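Local coordinates for protein alpha-galactosidase 1 (Saccharomyces cerevisiae, PDB 3LRK) that hydrolyses terminal, non-reducing alpha-D-galactose residues from alpha-D-galactosides such as galactose oligosaccharides, galactomannans and galactolipids, working as a secreted, glycosylated homotetramer, at residues N94-G97 / H98-D101; T159-I162 / S163-Y167; K168-S171 / D172-N175; L271-D274 / E275-H279; F280-W283 / A284-K287. The protein carries 1 engineered substitution. All coordinates share one frame; numbering follows the deposited sequence.

Contact 1: N94-G97 / H98-D101; sequences NGMG and HVAD. With NA (sodium ion), chain K.
N94 and H98 run side by side in the same direction, one on the approach to a helix and the other on its first turn. CB of N94 sits 3.6 Å from CD2 of H98; the amide is turned 65° from the imidazole plane, and CB approaches the ring obliquely. The N94 amide nitrogen is spoken for by E46. A first torsion that holds CG of H98 anti to the backbone N (chi1 -165°) sets the ring beside N94, with NE2 2.3 Å from a sodium ion, a site that H102, one helical turn on, shares through its own NE2. A water joins the pair at their backbones, donating a hydrogen bond to N94 O and accepting one from H98 N. Here helix 96-105 of the TIM-barrel domain begins, and its i to i+4 ladder opens with A100 N to M96 O at 3.0 Å. D101 N follows suit to G97 O, while the D101 carboxylate reaches R142 in a salt bridge; an asparagine here would probably weaken that link, leaving the R142 guanidinium facing a neutral amide. G95, with positive phi (85°), adopts angles at which a CB would jam against the preceding carbonyl.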
loop_
_atom_site.group_PDB
_atom_site.type_symbol
_atom_site.label_atom_id
_atom_site.label_comp_id
_atom_site.label_asym_id
_atom_site.label_seq_id
_atom_site.Cartn_x
_atom_site.Cartn_y
_atom_site.Cartn_z
ATOM N N ASN A 94 23.428 24.722 -35.882
ATOM C CA ASN A 94 23.413 26.147 -35.549
ATOM C C ASN A 94 23.139 26.427 -34.054
ATOM O O ASN A 94 23.033 27.583 -33.632
ATOM C CB ASN A 94 22.384 26.841 -36.443
ATOM C CG ASN A 94 22.661 26.605 -37.928
ATOM O OD1 ASN A 94 23.725 26.958 -38.410
ATOM N ND2 ASN A 94 21.719 25.983 -38.637
ATOM N N GLY A 95 23.070 25.369 -33.251
ATOM C CA GLY A 95 22.730 25.507 -31.831
ATOM C C GLY A 95 21.215 25.532 -31.669
ATOM O O GLY A 95 20.473 25.602 -32.652
ATOM N N MET A 96 20.751 25.467 -30.425
ATOM C CA MET A 96 19.319 25.428 -30.150
ATOM C C MET A 96 18.677 26.812 -30.238
ATOM O O MET A 96 17.556 26.934 -30.702
ATOM C CB MET A 96 19.054 24.796 -28.771
ATOM C CG MET A 96 19.686 23.388 -28.600
ATOM S SD MET A 96 19.482 22.277 -30.023
ATOM C CE MET A 96 17.721 22.175 -30.150
ATOM N N GLY A 97 19.392 27.847 -29.796
ATOM C CA GLY A 97 18.849 29.212 -29.778
ATOM C C GLY A 97 18.419 29.641 -31.172
ATOM O O GLY A 97 17.427 30.337 -31.339
ATOM N N HIS A 98 19.168 29.201 -32.178
ATOM C CA HIS A 98 18.811 29.467 -33.574
ATOM C C HIS A 98 17.497 28.798 -34.024
ATOM O O HIS A 98 16.741 29.369 -34.831
ATOM C CB HIS A 98 19.958 29.070 -34.500
ATOM C CG HIS A 98 19.829 29.636 -35.876
ATOM N ND1 HIS A 98 19.868 30.993 -36.123
ATOM C CD2 HIS A 98 19.633 29.040 -37.074
ATOM C CE1 HIS A 98 19.716 31.207 -37.415
ATOM N NE2 HIS A 98 19.585 30.039 -38.014
ATOM N N VAL A 99 17.230 27.599 -33.511
ATOM C CA VAL A 99 15.932 26.928 -33.729
ATOM C C VAL A 99 14.809 27.745 -33.072
ATOM O O VAL A 99 13.774 27.986 -33.689
ATOM C CB VAL A 99 15.920 25.472 -33.179
ATOM C CG1 VAL A 99 14.579 24.750 -33.495
ATOM C CG2 VAL A 99 17.116 24.681 -33.709
ATOM N N ALA A 100 15.028 28.171 -31.824
ATOM C CA ALA A 100 14.088 29.042 -31.099
ATOM C C ALA A 100 13.726 30.306 -31.892
ATOM O O ALA A 100 12.569 30.715 -31.918
ATOM C CB ALA A 100 14.676 29.433 -29.747
ATOM N N ASP A 101 14.731 30.921 -32.511
ATOM C CA ASP A 101 14.569 32.191 -33.252
ATOM C C ASP A 101 13.674 32.019 -34.470
ATOM O O ASP A 101 12.775 32.838 -34.713
ATOM C CB ASP A 101 15.937 32.736 -33.680
ATOM C CG ASP A 101 16.805 33.145 -32.502
ATOM O OD1 ASP A 101 16.275 33.372 -31.394
ATOM O OD2 ASP A 101 18.031 33.234 -32.685
HETATM NA NA NA K . 18.553 29.500 -39.998
HETATM O O HOH W 1 22.037 28.943 -31.430
#

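Contact 2: T159-I162 / S163-Y167; sequences TPEI and SYHRY
E161 and H165, one turn apart, meet through carbon: CG of the glutamate lies 3.7 Å from CD2 of the imidazole, with the carboxylate plane inclined 55° to the ring. E161 is extended beyond CG, and its OE1 remains 4.5 Å from NE2 of H165. The same ring has CD2 of Y164 over the centre of one face, 3.9 Å above its plane. Backbone bonds form the second group. Y164 N donates to P160 O at 2.9 Å, and H165 N and R166 N repeat the step to E161 O and I162 O. S163 N to T159 O is a weak, stretched version at 3.4 Å. T159 is the N-cap of helix 160-177, the connection between strands 145-149 and 182-185 in a beta-alpha-beta unit of the TIM barrel: its OG1 accepts a weak bond from I162 N at 3.3 Å. Polar side chains make up the third group and look to other parts of the fold. S163 OG bonds to D191, while R166 is held by the carbonyls of Q156 and A116 and by N150. Packing across the tetramer comes last, with E161 touching I162 of a second subunit and I162 touching E161 of a third.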
loop_
_atom_site.group_PDB
_atom_site.type_symbol
_atom_site.label_atom_id
_atom_site.label_comp_id
_atom_site.label_asym_id
_atom_site.label_seq_id
_atom_site.Cartn_x
_atom_site.Cartn_y
_atom_site.Cartn_z
ATOM N N THR A 159 8.424 8.766 -1.800
ATOM C CA THR A 159 7.523 9.574 -0.975
ATOM C C THR A 159 7.197 10.881 -1.707
ATOM O O THR A 159 7.964 11.326 -2.552
ATOM C CB THR A 159 8.129 9.910 0.414
ATOM O OG1 THR A 159 9.237 10.809 0.262
ATOM C CG2 THR A 159 8.583 8.648 1.170
ATOM N N PRO A 160 6.034 11.492 -1.414
ATOM C CA PRO A 160 5.751 12.835 -1.976
ATOM C C PRO A 160 6.885 13.850 -1.762
ATOM O O PRO A 160 7.262 14.580 -2.687
ATOM C CB PRO A 160 4.508 13.274 -1.189
ATOM C CG PRO A 160 3.801 11.982 -0.921
ATOM C CD PRO A 160 4.908 10.986 -0.611
ATOM N N GLU A 161 7.437 13.885 -0.557
ATOM C CA GLU A 161 8.425 14.906 -0.201
ATOM C C GLU A 161 9.725 14.827 -1.011
ATOM O O GLU A 161 10.262 15.856 -1.431
ATOM C CB GLU A 161 8.713 14.849 1.296
ATOM C CG GLU A 161 9.643 15.935 1.795
ATOM C CD GLU A 161 10.336 15.547 3.089
ATOM O OE1 GLU A 161 10.626 16.466 3.884
ATOM O OE2 GLU A 161 10.599 14.332 3.306
ATOM N N ILE A 162 10.245 13.616 -1.207
ATOM C CA ILE A 162 11.468 13.458 -2.002
ATOM C C ILE A 162 11.271 13.796 -3.497
ATOM O O ILE A 162 12.129 14.437 -4.099
ATOM C CB ILE A 162 12.137 12.064 -1.807
ATOM C CG1 ILE A 162 13.523 12.054 -2.460
ATOM C CG2 ILE A 162 11.248 10.931 -2.346
ATOM C CD1 ILE A 162 14.451 10.940 -1.945
ATOM N N SER A 163 10.155 13.366 -4.087
ATOM C CA SER A 163 9.884 13.672 -5.500
ATOM C C SER A 163 9.592 15.166 -5.696
ATOM O O SER A 163 10.056 15.789 -6.657
ATOM C CB SER A 163 8.728 12.825 -6.022
ATOM O OG SER A 163 9.159 11.494 -6.241
ATOM N N TYR A 164 8.819 15.738 -4.779
ATOM C CA TYR A 164 8.574 17.173 -4.781
ATOM C C TYR A 164 9.872 17.995 -4.747
ATOM O O TYR A 164 10.024 18.935 -5.515
ATOM C CB TYR A 164 7.679 17.558 -3.598
ATOM C CG TYR A 164 7.608 19.041 -3.335
ATOM C CD1 TYR A 164 6.700 19.854 -4.036
ATOM C CD2 TYR A 164 8.433 19.635 -2.380
ATOM C CE1 TYR A 164 6.621 21.207 -3.782
ATOM C CE2 TYR A 164 8.371 21.002 -2.125
ATOM C CZ TYR A 164 7.458 21.780 -2.827
ATOM O OH TYR A 164 7.384 23.136 -2.577
ATOM N N HIS A 165 10.798 17.659 -3.853
ATOM C CA HIS A 165 12.034 18.441 -3.762
ATOM C C HIS A 165 12.910 18.315 -5.018
ATOM O O HIS A 165 13.520 19.297 -5.448
ATOM C CB HIS A 165 12.786 18.145 -2.468
ATOM C CG HIS A 165 12.205 18.858 -1.278
ATOM N ND1 HIS A 165 12.185 20.234 -1.175
ATOM C CD2 HIS A 165 11.592 18.392 -0.164
ATOM C CE1 HIS A 165 11.607 20.583 -0.039
ATOM N NE2 HIS A 165 11.228 19.485 0.587
ATOM N N ARG A 166 12.909 17.137 -5.639
ATOM C CA ARG A 166 13.656 16.919 -6.898
ATOM C C ARG A 166 13.085 17.769 -8.048
ATOM O O ARG A 166 13.845 18.394 -8.808
ATOM C CB ARG A 166 13.674 15.428 -7.275
ATOM C CG ARG A 166 14.421 15.082 -8.602
ATOM C CD ARG A 166 14.866 13.604 -8.662
ATOM N NE ARG A 166 13.751 12.718 -8.341
ATOM C CZ ARG A 166 12.848 12.281 -9.201
ATOM N NH1 ARG A 166 12.940 12.568 -10.510
ATOM N NH2 ARG A 166 11.843 11.534 -8.753
ATOM N N TYR A 167 11.762 17.789 -8.170
ATOM C CA TYR A 167 11.096 18.609 -9.193
ATOM C C TYR A 167 11.128 20.108 -8.893
ATOM O O TYR A 167 11.257 20.925 -9.826
ATOM C CB TYR A 167 9.697 18.068 -9.527
ATOM C CG TYR A 167 9.850 16.830 -10.364
ATOM C CD1 TYR A 167 9.673 15.556 -9.824
ATOM C CD2 TYR A 167 10.277 16.936 -11.697
ATOM C CE1 TYR A 167 9.880 14.410 -10.605
ATOM C CE2 TYR A 167 10.482 15.814 -12.471
ATOM C CZ TYR A 167 10.284 14.562 -11.934
ATOM O OH TYR A 167 10.494 13.472 -12.734
#

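Contact 3: K168-S171 / D172-N175; sequences KAMS and DALN. With NAG (2-acetamido-2-deoxy-beta-D-glucopyranose), chain E.
N175 N bonds to S171 O at 3.0 Å in the ordinary helical way, yet the same residue carries a sugar, its ND2 joined covalently to C1 of an N-acetylglucosamine at 1.4 Å. With CG trans to the backbone N (chi1 -174°), the amide is led off the helix. One turn earlier lies the charged pair of the contact. K168 stays extended until a final bend at chi4 (-75°) brings NZ to D172 OD2 at 2.8 Å, a salt bridge received on the syn lone pair of the carboxylate. The other oxygen, OD1, accepts a hydrogen bond from a water that also donates to S171 OG, so both carboxylate oxygens are engaged; S171 OG also bonds to the carbonyl of I200. A methionine in place of K168 is likely to leave D172 OD2 without its charged mate and the carboxylate freer to turn. On another side of the helix, M170 folds at chi2 and chi3 so that SD rests 3.9 Å from CG of L174. Both side chains continue inward onto A135 of helix 131-140, L146 of strand 145-149 and Y183 of strand 182-185. Apolar residues facing the strands, with an i to i+4 salt bridge and a glycan on polar sides, mark an amphipathic outer helix of a TIM barrel, here the alpha element of a beta-alpha-beta unit.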
loop_
_atom_site.group_PDB
_atom_site.type_symbol
_atom_site.label_atom_id
_atom_site.label_comp_id
_atom_site.label_asym_id
_atom_site.label_seq_id
_atom_site.Cartn_x
_atom_site.Cartn_y
_atom_site.Cartn_z
ATOM N N LYS A 168 11.059 20.456 -7.600
ATOM C CA LYS A 168 11.270 21.833 -7.150
ATOM C C LYS A 168 12.662 22.372 -7.461
ATOM O O LYS A 168 12.803 23.555 -7.783
ATOM C CB LYS A 168 10.964 22.004 -5.644
ATOM C CG LYS A 168 11.038 23.464 -5.171
ATOM C CD LYS A 168 10.482 23.646 -3.774
ATOM C CE LYS A 168 10.477 25.123 -3.369
ATOM N NZ LYS A 168 11.862 25.602 -3.030
ATOM N N ALA A 169 13.690 21.523 -7.360
ATOM C CA ALA A 169 15.048 21.927 -7.718
ATOM C C ALA A 169 15.120 22.528 -9.130
ATOM O O ALA A 169 15.764 23.569 -9.322
ATOM C CB ALA A 169 16.052 20.752 -7.558
ATOM N N MET A 170 14.463 21.900 -10.105
ATOM C CA MET A 170 14.456 22.461 -11.475
ATOM C C MET A 170 13.494 23.658 -11.626
ATOM O O MET A 170 13.795 24.601 -12.356
ATOM C CB MET A 170 14.167 21.391 -12.531
ATOM C CG MET A 170 14.136 21.922 -13.980
ATOM S SD MET A 170 15.649 22.751 -14.462
ATOM C CE MET A 170 16.636 21.351 -14.996
ATOM N N SER A 171 12.364 23.618 -10.925
ATOM C CA SER A 171 11.426 24.751 -10.891
ATOM C C SER A 171 12.151 26.036 -10.461
ATOM O O SER A 171 12.049 27.075 -11.136
ATOM C CB SER A 171 10.270 24.465 -9.928
ATOM O OG SER A 171 9.280 25.482 -9.990
ATOM N N ASP A 172 12.875 25.943 -9.343
ATOM C CA ASP A 172 13.650 27.065 -8.807
ATOM C C ASP A 172 14.764 27.522 -9.743
ATOM O O ASP A 172 14.970 28.727 -9.933
ATOM C CB ASP A 172 14.238 26.718 -7.440
ATOM C CG ASP A 172 13.178 26.588 -6.356
ATOM O OD1 ASP A 172 12.019 27.013 -6.564
ATOM O OD2 ASP A 172 13.515 26.059 -5.279
ATOM N N ALA A 173 15.493 26.561 -10.306
ATOM C CA ALA A 173 16.573 26.850 -11.256
ATOM C C ALA A 173 16.060 27.613 -12.486
ATOM O O ALA A 173 16.710 28.540 -12.948
ATOM C CB ALA A 173 17.276 25.554 -11.677
ATOM N N LEU A 174 14.909 27.215 -13.012
ATOM C CA LEU A 174 14.302 27.902 -14.157
ATOM C C LEU A 174 13.874 29.317 -13.768
ATOM O O LEU A 174 14.136 30.288 -14.499
ATOM C CB LEU A 174 13.105 27.102 -14.699
ATOM C CG LEU A 174 13.364 25.776 -15.408
ATOM C CD1 LEU A 174 12.060 24.973 -15.580
ATOM C CD2 LEU A 174 14.066 25.992 -16.773
ATOM N N ASN A 175 13.253 29.443 -12.595
ATOM C CA ASN A 175 12.892 30.762 -12.096
ATOM C C ASN A 175 14.115 31.684 -12.006
ATOM O O ASN A 175 14.038 32.857 -12.375
ATOM C CB ASN A 175 12.187 30.653 -10.734
ATOM C CG ASN A 175 11.676 31.991 -10.252
ATOM O OD1 ASN A 175 12.403 32.746 -9.614
ATOM N ND2 ASN A 175 10.437 32.302 -10.601
HETATM C C1 NAG E . 10.011 33.621 -10.178
HETATM C C2 NAG E . 9.117 34.089 -11.336
HETATM C C3 NAG E . 8.341 35.359 -10.990
HETATM C C4 NAG E . 7.578 35.202 -9.678
HETATM C C5 NAG E . 8.432 34.580 -8.577
HETATM C C6 NAG E . 7.467 34.024 -7.544
HETATM C C7 NAG E . 9.915 33.530 -13.582
HETATM C C8 NAG E . 10.856 33.920 -14.683
HETATM N N2 NAG E . 9.906 34.343 -12.528
HETATM O O3 NAG E . 7.399 35.605 -12.002
HETATM O O4 NAG E . 7.090 36.460 -9.239
HETATM O O5 NAG E . 9.245 33.485 -8.997
HETATM O O6 NAG E . 8.188 33.947 -6.356
HETATM O O7 NAG E . 9.207 32.527 -13.680
HETATM O O HOH W 2 9.735 27.263 -8.143
#

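Contact 4: L271-D274 / E275-H279; sequences LTDD and EEKAH
The chain enters helix 273-285 from the extended residues L271 and T272, after which E276 N, K277 N and A278 N each donate four residues back, to T272 O, D273 O and D274 O. T272 and E275 close this first turn as a capping box. OG1 of T272 occupies the position between its backbone N and carbonyl carbon (chi1 71°), from which it accepts E275 N at 3.1 Å. In exchange E275, its CG beside the backbone N (chi1 -75°) and its chain extended from there, brings OE1 to T272 N at 3.0 Å; the donor arrives on the anti side of the carboxylate, 29° out of its plane. L271 crosses the E275 side chain at about a right angle, placing CD2 3.7 Å from OE1, while its CB lies 3.6 Å from CG of E276. The second oxygen of E275 bonds to H460, and the E276 carboxylate turns to S303, the backbone of G267 and K300, the last through a salt bridge. Round the helix, D274 and K277 point the same way without closing a salt bridge, OD1 and NZ being 4.3 Å apart. A water fills the link, donating to D274 OD1 at 2.7 Å and accepting from K277 NZ at 2.8 Å. K277 also makes a cation-pi contact with W397, and D273, beside a bound N-acetylglucosamine, forms a salt bridge with R400. Four acidic side chains thus gather at the N-terminal end of the helix, where the helix dipole would be expected to favour their negative charge, while K300, R400 and K277 probably offset their mutual repulsion.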
loop_
_atom_site.group_PDB
_atom_site.type_symbol
_atom_site.label_atom_id
_atom_site.label_comp_id
_atom_site.label_asym_id
_atom_site.label_seq_id
_atom_site.Cartn_x
_atom_site.Cartn_y
_atom_site.Cartn_z
ATOM N N LEU A 271 -6.139 3.539 -34.550
ATOM C CA LEU A 271 -7.370 3.873 -33.858
ATOM C C LEU A 271 -8.472 4.112 -34.894
ATOM O O LEU A 271 -8.210 4.652 -35.978
ATOM C CB LEU A 271 -7.153 5.105 -32.968
ATOM C CG LEU A 271 -6.135 4.934 -31.825
ATOM C CD1 LEU A 271 -5.740 6.283 -31.224
ATOM C CD2 LEU A 271 -6.653 3.985 -30.745
ATOM N N THR A 272 -9.687 3.671 -34.581
ATOM C CA THR A 272 -10.839 3.965 -35.439
ATOM C C THR A 272 -11.175 5.447 -35.315
ATOM O O THR A 272 -10.635 6.138 -34.445
ATOM C CB THR A 272 -12.081 3.094 -35.097
ATOM O OG1 THR A 272 -12.642 3.504 -33.838
ATOM C CG2 THR A 272 -11.723 1.599 -35.068
ATOM N N ASP A 273 -12.057 5.944 -36.177
ATOM C CA ASP A 273 -12.479 7.341 -36.097
ATOM C C ASP A 273 -13.237 7.612 -34.791
ATOM O O ASP A 273 -13.054 8.652 -34.166
ATOM C CB ASP A 273 -13.338 7.738 -37.304
ATOM C CG ASP A 273 -13.545 9.247 -37.405
ATOM O OD1 ASP A 273 -12.550 10.006 -37.337
ATOM O OD2 ASP A 273 -14.710 9.679 -37.548
ATOM N N ASP A 274 -14.088 6.676 -34.389
ATOM C CA ASP A 274 -14.786 6.799 -33.106
ATOM C C ASP A 274 -13.825 6.839 -31.920
ATOM O O ASP A 274 -14.003 7.648 -31.015
ATOM C CB ASP A 274 -15.802 5.677 -32.929
ATOM C CG ASP A 274 -17.014 5.859 -33.808
ATOM O OD1 ASP A 274 -17.635 6.944 -33.743
ATOM O OD2 ASP A 274 -17.334 4.916 -34.560
ATOM N N GLU A 275 -12.817 5.964 -31.943
ATOM C CA GLU A 275 -11.801 5.900 -30.895
ATOM C C GLU A 275 -11.018 7.208 -30.782
ATOM O O GLU A 275 -10.758 7.674 -29.675
ATOM C CB GLU A 275 -10.847 4.713 -31.116
ATOM C CG GLU A 275 -11.465 3.357 -30.771
ATOM C CD GLU A 275 -10.565 2.161 -31.085
ATOM O OE1 GLU A 275 -9.675 2.256 -31.957
ATOM O OE2 GLU A 275 -10.766 1.100 -30.463
ATOM N N GLU A 276 -10.655 7.794 -31.925
ATOM C CA GLU A 276 -9.945 9.065 -31.951
ATOM C C GLU A 276 -10.813 10.228 -31.456
ATOM O O GLU A 276 -10.313 11.116 -30.772
ATOM C CB GLU A 276 -9.363 9.351 -33.342
ATOM C CG GLU A 276 -8.167 8.457 -33.692
ATOM C CD GLU A 276 -7.457 8.848 -34.984
ATOM O OE1 GLU A 276 -7.839 9.851 -35.622
ATOM O OE2 GLU A 276 -6.497 8.142 -35.350
ATOM N N LYS A 277 -12.112 10.207 -31.771
ATOM C CA LYS A 277 -13.045 11.251 -31.301
ATOM C C LYS A 277 -13.242 11.190 -29.785
ATOM O O LYS A 277 -13.256 12.225 -29.110
ATOM C CB LYS A 277 -14.417 11.127 -31.980
ATOM C CG LYS A 277 -14.445 11.495 -33.468
ATOM C CD LYS A 277 -15.845 11.930 -33.909
ATOM C CE LYS A 277 -16.832 10.774 -33.909
ATOM N NZ LYS A 277 -18.178 11.210 -34.363
ATOM N N ALA A 278 -13.420 9.972 -29.272
ATOM C CA ALA A 278 -13.548 9.716 -27.835
ATOM C C ALA A 278 -12.302 10.198 -27.091
ATOM O O ALA A 278 -12.405 10.894 -26.085
ATOM C CB ALA A 278 -13.776 8.233 -27.585
ATOM N N HIS A 279 -11.136 9.840 -27.628
ATOM C CA HIS A 279 -9.831 10.167 -27.051
ATOM C C HIS A 279 -9.587 11.689 -27.018
ATOM O O HIS A 279 -9.266 12.247 -25.962
ATOM C CB HIS A 279 -8.759 9.385 -27.831
ATOM C CG HIS A 279 -7.340 9.742 -27.506
ATOM N ND1 HIS A 279 -6.888 9.973 -26.223
ATOM C CD2 HIS A 279 -6.251 9.838 -28.311
ATOM C CE1 HIS A 279 -5.594 10.241 -26.257
ATOM N NE2 HIS A 279 -5.181 10.157 -27.511
HETATM O O HOH W 3 -4.888 6.239 -35.329
HETATM O O HOH W 4 -18.775 8.679 -35.450
#

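Contact 5: F280-W283 / A284-K287; sequences FSMW and AMVK
M282 bends at chi2 and chi3 (-61°), while M285 keeps CG anti to its own backbone N (chi1 -156°) and bends only at chi3, which lays the two thioether chains side by side, pointing the same way. The sulfurs, M282 SD and M285 SD, come to 4.1 Å; the approach of the two methyl groups is modelled too close to be trusted. This turn ends helix 273-285 in a Schellman motif, with K287 in positive phi (59°) as its C-prime residue: K287 N reaches back to A284 O at 3.0 Å, and the N of S288 pairs with W283 O. Before the break, A284 N, M285 N and V286 N make regular bonds to the carbonyls of F280, S281 and M282. The whole segment is buried where the catalytic barrel meets the C-terminal beta sandwich. M282 and M285 both pack on W346 of strand 342-349, and M282 and V286 on L243 of helix 239-246. W283 also meets helix 239-246, and its NE1 is bonded to the carbonyl of D262 and its ring edge-to-face with H279. V286, the first residue past the helix, has CG2 3.3 Å from M282 O.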
loop_
_atom_site.group_PDB
_atom_site.type_symbol
_atom_site.label_atom_id
_atom_site.label_comp_id
_atom_site.label_asym_id
_atom_site.label_seq_id
_atom_site.Cartn_x
_atom_site.Cartn_y
_atom_site.Cartn_z
ATOM N N PHE A 280 -9.782 12.359 -28.155
ATOM C CA PHE A 280 -9.603 13.811 -28.240
ATOM C C PHE A 280 -10.602 14.564 -27.351
ATOM O O PHE A 280 -10.215 15.484 -26.626
ATOM C CB PHE A 280 -9.686 14.279 -29.704
ATOM C CG PHE A 280 -9.337 15.728 -29.912
ATOM C CD1 PHE A 280 -8.004 16.167 -29.862
ATOM C CD2 PHE A 280 -10.342 16.661 -30.197
ATOM C CE1 PHE A 280 -7.685 17.509 -30.073
ATOM C CE2 PHE A 280 -10.039 18.004 -30.413
ATOM C CZ PHE A 280 -8.716 18.442 -30.349
ATOM N N SER A 281 -11.868 14.144 -27.390
ATOM C CA SER A 281 -12.938 14.769 -26.603
ATOM C C SER A 281 -12.722 14.620 -25.100
ATOM O O SER A 281 -12.963 15.564 -24.345
ATOM C CB SER A 281 -14.306 14.188 -26.967
ATOM O OG SER A 281 -14.607 14.390 -28.338
ATOM N N MET A 282 -12.283 13.437 -24.666
ATOM C CA MET A 282 -12.080 13.204 -23.229
ATOM C C MET A 282 -10.849 13.941 -22.670
ATOM O O MET A 282 -10.922 14.526 -21.587
ATOM C CB MET A 282 -12.090 11.709 -22.883
ATOM C CG MET A 282 -13.489 11.043 -23.010
ATOM S SD MET A 282 -14.850 11.969 -22.252
ATOM C CE MET A 282 -14.280 11.966 -20.546
ATOM N N TRP A 283 -9.748 13.945 -23.424
ATOM C CA TRP A 283 -8.564 14.766 -23.093
ATOM C C TRP A 283 -8.932 16.257 -23.020
ATOM O O TRP A 283 -8.508 16.965 -22.098
ATOM C CB TRP A 283 -7.429 14.544 -24.107
ATOM C CG TRP A 283 -6.395 13.443 -23.788
ATOM C CD1 TRP A 283 -5.030 13.579 -23.824
ATOM C CD2 TRP A 283 -6.647 12.073 -23.409
ATOM N NE1 TRP A 283 -4.416 12.381 -23.499
ATOM C CE2 TRP A 283 -5.386 11.444 -23.239
ATOM C CE3 TRP A 283 -7.813 11.314 -23.198
ATOM C CZ2 TRP A 283 -5.262 10.095 -22.867
ATOM C CZ3 TRP A 283 -7.686 9.968 -22.821
ATOM C CH2 TRP A 283 -6.416 9.378 -22.653
ATOM N N ALA A 284 -9.729 16.743 -23.973
ATOM C CA ALA A 284 -10.203 18.130 -23.890
ATOM C C ALA A 284 -11.001 18.374 -22.600
ATOM O O ALA A 284 -10.756 19.346 -21.863
ATOM C CB ALA A 284 -11.031 18.501 -25.121
ATOM N N MET A 285 -11.946 17.477 -22.343
ATOM C CA MET A 285 -12.930 17.634 -21.275
ATOM C C MET A 285 -12.343 17.608 -19.861
ATOM O O MET A 285 -12.875 18.254 -18.948
ATOM C CB MET A 285 -13.979 16.537 -21.404
ATOM C CG MET A 285 -15.313 16.885 -20.783
ATOM S SD MET A 285 -16.279 15.393 -20.561
ATOM C CE MET A 285 -15.122 14.472 -19.561
ATOM N N VAL A 286 -11.260 16.849 -19.678
ATOM C CA VAL A 286 -10.568 16.808 -18.385
ATOM C C VAL A 286 -9.470 17.872 -18.279
ATOM O O VAL A 286 -8.715 17.902 -17.301
ATOM C CB VAL A 286 -10.014 15.388 -18.043
ATOM C CG1 VAL A 286 -11.138 14.363 -18.045
ATOM C CG2 VAL A 286 -8.902 14.965 -19.008
ATOM N N LYS A 287 -9.384 18.744 -19.288
ATOM C CA LYS A 287 -8.374 19.810 -19.322
ATOM C C LYS A 287 -6.934 19.258 -19.271
ATOM O O LYS A 287 -6.051 19.799 -18.594
ATOM C CB LYS A 287 -8.635 20.848 -18.224
ATOM C CG LYS A 287 -9.497 22.046 -18.640
ATOM C CD LYS A 287 -10.951 21.699 -18.981
ATOM C CE LYS A 287 -11.819 22.956 -18.821
ATOM N NZ LYS A 287 -13.157 22.796 -19.443
#

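In the fold
Three helices of one TIM-barrel domain hold all five contacts. Contacts 2 and 3 are successive lengths of helix 160-177, their centres 13 Å apart; contacts 4 and 5 divide helix 273-285 likewise, 12 Å between centres. The two helices lie well separated, with contacts 2 and 4 on opposite sides of the chain's centre and 36 Å between their centres. Contact 1 touches none of the others, its nearest atoms being about 13 Å from contact 3. Relative to catalysis, the R166 side chain of contact 2 is about 8 Å from that of nucleophile D149, and the W283 side chain of contact 5 about 10 Å from that of proton donor D209, whereas contacts 1, 3 and 4 carry the sodium or sugar sites.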